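Local coordinates for protein Ps01740 (Pseudomonas sp. UW4, PDB 5UIF) that is a tautomerase-superfamily homologue of cis-3-chloroacrylic acid dehalogenase and probably acts as a dehalogenase or tautomerase, at residues A[65-70]-A[100-105]; A[26-31]-A[77-82]. All coordinates share one frame; numbering follows the deposited sequence.

How the contacts relate
Contact 1 and contact 2 build the two layers of one subunit. Contact 1 joins strands 61-68 and 98-105 edge to edge through backbone hydrogen bonds; contact 2 lays helix 14-32 against helix 73-91 on one face of that sheet, with no hydrogen bond between its two segments. Helix 73-91 connects the two strands of contact 1, and its Leu80 packs onto Val100, Ala101 and Val102, while Ile67 meets the ring of His28. Both contacts are partly buried: mainly apolar side chains, Ile67, Val102, Ile79 and Leu80, meet between the layers, with His28 among them, whereas Arg68 on the strand side and Arg30 on the helix side lie exposed.

Contact 1: A[65-70]-A[100-105]; sequences GQIRAG and VAVVDI
Two parallel strands pair here, 65-68 with 100-105, the latter on the outermost strand of this chain's four-stranded sheet, and the ladder runs on into the loop beyond Arg68. Gly65 N donates to Ala101 O at 2.7 Å, and Gly65 O takes Val103 N in return. Ile67 repeats the pattern two residues on, its N giving to Val103 O and its O receiving Ile105 N at 2.7 Å. The last rung, Ala69 N to Ile105 O at 3.0 Å, is different: the donor sits above the carbonyl plane, 51° out of it, as the chain leaves the strand.

On the face toward the helices, Ile67 crosses Val102, bringing Ile67 CD1 to 3.7 Å from Val102 CG1. Ile67 CG1 lies between the backbone N and the carbonyl carbon (chi1 72°) and passes 3.7 Å from Asp104 OD1. That carboxylate has its stronger partner in Arg76, which forms a salt bridge with OD2 and also hydrogen-bonds Val102 O, tying helix 73-91 to strand 98-105. The other face carries Gln66 and Val103 side by side, with Gln66 CG 3.7 Å from Val103 CG2; Gln66 CB also rests on Ile105 CG1, at 3.7 Å. Here the third subunit closes in, its Arg64 on Gln66 and its Val103 on Ile105.

Val100 and Ala101 pair antiparallel with a strand of the second subunit, so the sheet continues across the interface. With helix 73-91 linking the strands, this is the beta-alpha-beta crossover, the building block of the tautomerase superfamily.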
loop_
_atom_site.group_PDB
_atom_site.type_symbol
_atom_site.label_atom_id
_atom_site.label_comp_id
_atom_site.label_asym_id
_atom_site.label_seq_id
_atom_site.Cartn_x
_atom_site.Cartn_y
_atom_site.Cartn_z
ATOM N N GLY A 65 -1.993 -1.181 9.046
ATOM C CA GLY A 65 -0.814 -1.519 9.819
ATOM C C GLY A 65 -0.309 -2.922 9.547
ATOM O O GLY A 65 -1.068 -3.888 9.605
ATOM N N GLN A 66 0.979 -3.032 9.245
ATOM C CA GLN A 66 1.606 -4.329 9.019
ATOM C C GLN A 66 2.487 -4.704 10.206
ATOM O O GLN A 66 3.552 -4.121 10.406
ATOM C CB GLN A 66 2.427 -4.313 7.727
ATOM C CG GLN A 66 1.589 -4.211 6.461
ATOM C CD GLN A 66 2.429 -4.227 5.199
ATOM O OE1 GLN A 66 3.347 -3.423 5.040
ATOM N NE2 GLN A 66 2.118 -5.147 4.294
ATOM N N ILE A 67 2.035 -5.677 10.991
ATOM C CA ILE A 67 2.746 -6.071 12.203
ATOM C C ILE A 67 3.318 -7.478 12.107
ATOM O O ILE A 67 3.042 -8.218 11.162
ATOM C CB ILE A 67 1.832 -6.004 13.441
ATOM C CG1 ILE A 67 0.810 -7.143 13.410
ATOM C CG2 ILE A 67 1.144 -4.649 13.524
ATOM C CD1 ILE A 67 0.002 -7.273 14.682
ATOM N N ARG A 68 4.118 -7.838 13.105
ATOM C CA ARG A 68 4.711 -9.164 13.180
ATOM C C ARG A 68 3.649 -10.216 13.476
ATOM O O ARG A 68 2.798 -10.024 14.344
ATOM C CB ARG A 68 5.798 -9.205 14.257
ATOM C CG ARG A 68 6.935 -10.179 13.973
ATOM C CD ARG A 68 7.689 -10.547 15.242
ATOM N NE ARG A 68 7.254 -11.834 15.773
ATOM C CZ ARG A 68 7.752 -12.394 16.869
ATOM N NH1 ARG A 68 8.700 -11.773 17.555
ATOM N NH2 ARG A 68 7.298 -13.571 17.282
ATOM N N ALA A 69 3.704 -11.329 12.752
ATOM C CA ALA A 69 2.777 -12.430 12.978
ATOM C C ALA A 69 3.184 -13.215 14.219
ATOM O O ALA A 69 4.345 -13.189 14.624
ATOM C CB ALA A 69 2.720 -13.342 11.763
ATOM N N GLY A 70 2.225 -13.909 14.821
ATOM C CA GLY A 70 2.500 -14.724 15.991
ATOM C C GLY A 70 1.813 -14.234 17.252
ATOM O O GLY A 70 1.959 -14.831 18.320
ATOM N N VAL A 100 -9.802 0.775 9.627
ATOM C CA VAL A 100 -8.510 0.385 10.178
ATOM C C VAL A 100 -8.254 -1.102 9.946
ATOM O O VAL A 100 -9.125 -1.935 10.198
ATOM C CB VAL A 100 -8.418 0.691 11.687
ATOM C CG1 VAL A 100 -7.042 0.324 12.226
ATOM C CG2 VAL A 100 -8.721 2.157 11.952
ATOM N N ALA A 101 -7.059 -1.428 9.463
ATOM C CA ALA A 101 -6.692 -2.816 9.197
ATOM C C ALA A 101 -5.299 -3.140 9.730
ATOM O O ALA A 101 -4.336 -2.422 9.460
ATOM C CB ALA A 101 -6.768 -3.106 7.706
ATOM N N VAL A 102 -5.202 -4.225 10.492
ATOM C CA VAL A 102 -3.925 -4.679 11.031
ATOM C C VAL A 102 -3.628 -6.099 10.559
ATOM O O VAL A 102 -4.187 -7.066 11.079
ATOM C CB VAL A 102 -3.909 -4.634 12.572
ATOM C CG1 VAL A 102 -2.574 -5.129 13.105
ATOM C CG2 VAL A 102 -4.190 -3.223 13.065
ATOM N N VAL A 103 -2.748 -6.222 9.571
ATOM C CA VAL A 103 -2.447 -7.521 8.978
ATOM C C VAL A 103 -1.156 -8.128 9.524
ATOM O O VAL A 103 -0.240 -7.412 9.934
ATOM C CB VAL A 103 -2.343 -7.424 7.443
ATOM C CG1 VAL A 103 -3.685 -7.028 6.846
ATOM C CG2 VAL A 103 -1.263 -6.432 7.044
ATOM N N ASP A 104 -1.097 -9.455 9.530
ATOM C CA ASP A 104 0.083 -10.172 9.996
ATOM C C ASP A 104 1.124 -10.312 8.895
ATOM O O ASP A 104 0.806 -10.687 7.768
ATOM C CB ASP A 104 -0.298 -11.558 10.523
ATOM C CG ASP A 104 -0.855 -11.515 11.930
ATOM O OD1 ASP A 104 -0.589 -10.526 12.646
ATOM O OD2 ASP A 104 -1.554 -12.472 12.324
ATOM N N ILE A 105 2.370 -10.004 9.234
ATOM C CA ILE A 105 3.489 -10.217 8.329
ATOM C C ILE A 105 4.476 -11.184 8.968
ATOM O O ILE A 105 4.958 -10.936 10.074
ATOM C CB ILE A 105 4.213 -8.901 7.985
ATOM C CG1 ILE A 105 3.236 -7.894 7.377
ATOM C CG2 ILE A 105 5.376 -9.164 7.039
ATOM C CD1 ILE A 105 2.623 -8.350 6.072
#

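Contact 2: A[26-31]-A[77-82]; sequences SIHTRE and HAILRA
Segments 26-31 and 77-82 are helical turns running nearly antiparallel, at 162° between their N-to-C directions, with axes 9.8 Å apart at closest approach. Ile27 and Ile79 bring the backbones nearest, their CA atoms 6.4 Å apart.

Ile27 grips the methyl of Ala82 with both branches: Ile27 CD1 lies 3.6 Å from Ala82 CB and Ile27 CG2 3.7 Å from the same atom. With CG1 anti to the carbonyl carbon (chi1 -65°) and CG2 anti to the backbone N, the two arms spread around that methyl. One turn further along helix 14-32, Glu31 passes head to tail alongside Ile79, which precedes Ala82 on the antiparallel partner, with Glu31 CB 3.8 Å from Ile79 CG1. The Glu31 chain then bends at its second torsion and lays its carboxylate against the small Ala78, with Glu31 OE1 3.5 Å from Ala78 CB. Glu31 OE2 is meanwhile held by its neighbour Arg30, whose NE bonds it at 2.9 Å in a salt bridge, meeting it on the anti side and 34° out of the carboxylate plane. The edge of the same guanidinium comes near Ala82 CB, so the charged pair borders the apolar seam.

Glu31 O accepts a hydrogen bond from Arg71 NH2, just ahead of helix 73-91. On the sheet side, Ile79 and Leu80 rest on Val102 of strand 98-105, and His28 ND1 is hydrogen-bonded to the hydroxyl of Tyr3 on strand 2-8; Pro1 and Val39 also touch the His28 side chain. Helices 14-32 and 73-91 thus pack antiparallel on one face of the four-stranded sheet, the two-layer alpha/beta arrangement of the tautomerase superfamily.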
loop_
_atom_site.group_PDB
_atom_site.type_symbol
_atom_site.label_atom_id
_atom_site.label_comp_id
_atom_site.label_asym_id
_atom_site.label_seq_id
_atom_site.Cartn_x
_atom_site.Cartn_y
_atom_site.Cartn_z
ATOM N N SER A 26 2.334 4.248 20.908
ATOM C CA SER A 26 2.064 3.822 22.277
ATOM C C SER A 26 1.160 2.592 22.326
ATOM O O SER A 26 1.380 1.680 23.123
ATOM C CB SER A 26 1.429 4.963 23.072
ATOM O OG SER A 26 1.103 4.547 24.387
ATOM N N ILE A 27 0.144 2.579 21.469
ATOM C CA ILE A 27 -0.803 1.473 21.408
ATOM C C ILE A 27 -0.124 0.185 20.948
ATOM O O ILE A 27 -0.381 -0.891 21.490
ATOM C CB ILE A 27 -1.981 1.803 20.468
ATOM C CG1 ILE A 27 -2.796 2.967 21.033
ATOM C CG2 ILE A 27 -2.874 0.589 20.271
ATOM C CD1 ILE A 27 -3.737 3.598 20.031
ATOM N N HIS A 28 0.756 0.300 19.959
ATOM C CA HIS A 28 1.450 -0.864 19.419
ATOM C C HIS A 28 2.481 -1.434 20.391
ATOM O O HIS A 28 2.536 -2.645 20.605
ATOM C CB HIS A 28 2.136 -0.518 18.096
ATOM C CG HIS A 28 2.861 -1.672 17.477
ATOM N ND1 HIS A 28 2.249 -2.564 16.624
ATOM C CD2 HIS A 28 4.145 -2.088 17.598
ATOM C CE1 HIS A 28 3.124 -3.477 16.242
ATOM N NE2 HIS A 28 4.281 -3.211 16.819
ATOM N N THR A 29 3.300 -0.558 20.970
ATOM C CA THR A 29 4.359 -0.978 21.884
ATOM C C THR A 29 3.805 -1.659 23.132
ATOM O O THR A 29 4.484 -2.469 23.762
ATOM C CB THR A 29 5.235 0.215 22.320
ATOM O OG1 THR A 29 4.409 1.223 22.917
ATOM C CG2 THR A 29 5.972 0.805 21.128
ATOM N N ARG A 30 2.569 -1.323 23.484
ATOM C CA ARG A 30 1.928 -1.882 24.668
ATOM C C ARG A 30 1.345 -3.267 24.405
ATOM O O ARG A 30 1.594 -4.210 25.157
ATOM C CB ARG A 30 0.828 -0.944 25.163
ATOM C CG ARG A 30 -0.028 -1.525 26.274
ATOM C CD ARG A 30 -1.271 -0.685 26.492
ATOM N NE ARG A 30 -2.200 -0.790 25.372
ATOM C CZ ARG A 30 -2.883 0.232 24.867
ATOM N NH1 ARG A 30 -2.742 1.446 25.383
ATOM N NH2 ARG A 30 -3.707 0.043 23.846
ATOM N N GLU A 31 0.571 -3.382 23.331
ATOM C CA GLU A 31 -0.150 -4.613 23.029
ATOM C C GLU A 31 0.763 -5.723 22.515
ATOM O O GLU A 31 0.492 -6.904 22.727
ATOM C CB GLU A 31 -1.257 -4.338 22.008
ATOM C CG GLU A 31 -2.336 -3.385 22.501
ATOM C CD GLU A 31 -3.127 -3.951 23.666
ATOM O OE1 GLU A 31 -3.235 -5.191 23.771
ATOM O OE2 GLU A 31 -3.643 -3.154 24.478
ATOM N N HIS A 77 -7.212 -7.142 17.843
ATOM C CA HIS A 77 -8.469 -6.430 18.057
ATOM C C HIS A 77 -8.281 -5.219 18.963
ATOM O O HIS A 77 -8.883 -4.167 18.740
ATOM C CB HIS A 77 -9.517 -7.370 18.655
ATOM C CG HIS A 77 -10.791 -6.688 19.041
ATOM N ND1 HIS A 77 -11.775 -6.373 18.128
ATOM C CD2 HIS A 77 -11.242 -6.254 20.243
ATOM C CE1 HIS A 77 -12.777 -5.778 18.750
ATOM N NE2 HIS A 77 -12.479 -5.693 20.034
ATOM N N ALA A 78 -7.442 -5.376 19.982
ATOM C CA ALA A 78 -7.145 -4.291 20.909
ATOM C C ALA A 78 -6.456 -3.140 20.187
ATOM O O ALA A 78 -6.700 -1.971 20.485
ATOM C CB ALA A 78 -6.283 -4.793 22.057
ATOM N N ILE A 79 -5.595 -3.479 19.233
ATOM C CA ILE A 79 -4.912 -2.476 18.427
ATOM C C ILE A 79 -5.900 -1.787 17.490
ATOM O O ILE A 79 -5.895 -0.563 17.363
ATOM C CB ILE A 79 -3.767 -3.094 17.603
ATOM C CG1 ILE A 79 -2.741 -3.748 18.529
ATOM C CG2 ILE A 79 -3.098 -2.036 16.740
ATOM C CD1 ILE A 79 -1.605 -4.429 17.801
ATOM N N LEU A 80 -6.747 -2.584 16.843
ATOM C CA LEU A 80 -7.771 -2.066 15.938
ATOM C C LEU A 80 -8.691 -1.068 16.630
ATOM O O LEU A 80 -8.921 0.033 16.125
ATOM C CB LEU A 80 -8.604 -3.213 15.360
ATOM C CG LEU A 80 -7.993 -4.047 14.234
ATOM C CD1 LEU A 80 -8.836 -5.282 13.974
ATOM C CD2 LEU A 80 -7.872 -3.213 12.972
ATOM N N ARG A 81 -9.212 -1.465 17.786
ATOM C CA ARG A 81 -10.159 -0.651 18.542
ATOM C C ARG A 81 -9.566 0.676 18.996
ATOM O O ARG A 81 -10.176 1.732 18.822
ATOM C CB ARG A 81 -10.663 -1.428 19.760
ATOM C CG ARG A 81 -12.117 -1.841 19.666
ATOM C CD ARG A 81 -13.023 -0.623 19.709
ATOM N NE ARG A 81 -14.366 -0.931 19.233
ATOM C CZ ARG A 81 -14.850 -0.539 18.061
ATOM N NH1 ARG A 81 -14.101 0.191 17.245
ATOM N NH2 ARG A 81 -16.084 -0.870 17.706
ATOM N N ALA A 82 -8.376 0.609 19.582
ATOM C CA ALA A 82 -7.724 1.784 20.148
ATOM C C ALA A 82 -7.412 2.832 19.085
ATOM O O ALA A 82 -7.666 4.019 19.283
ATOM C CB ALA A 82 -6.452 1.376 20.877
#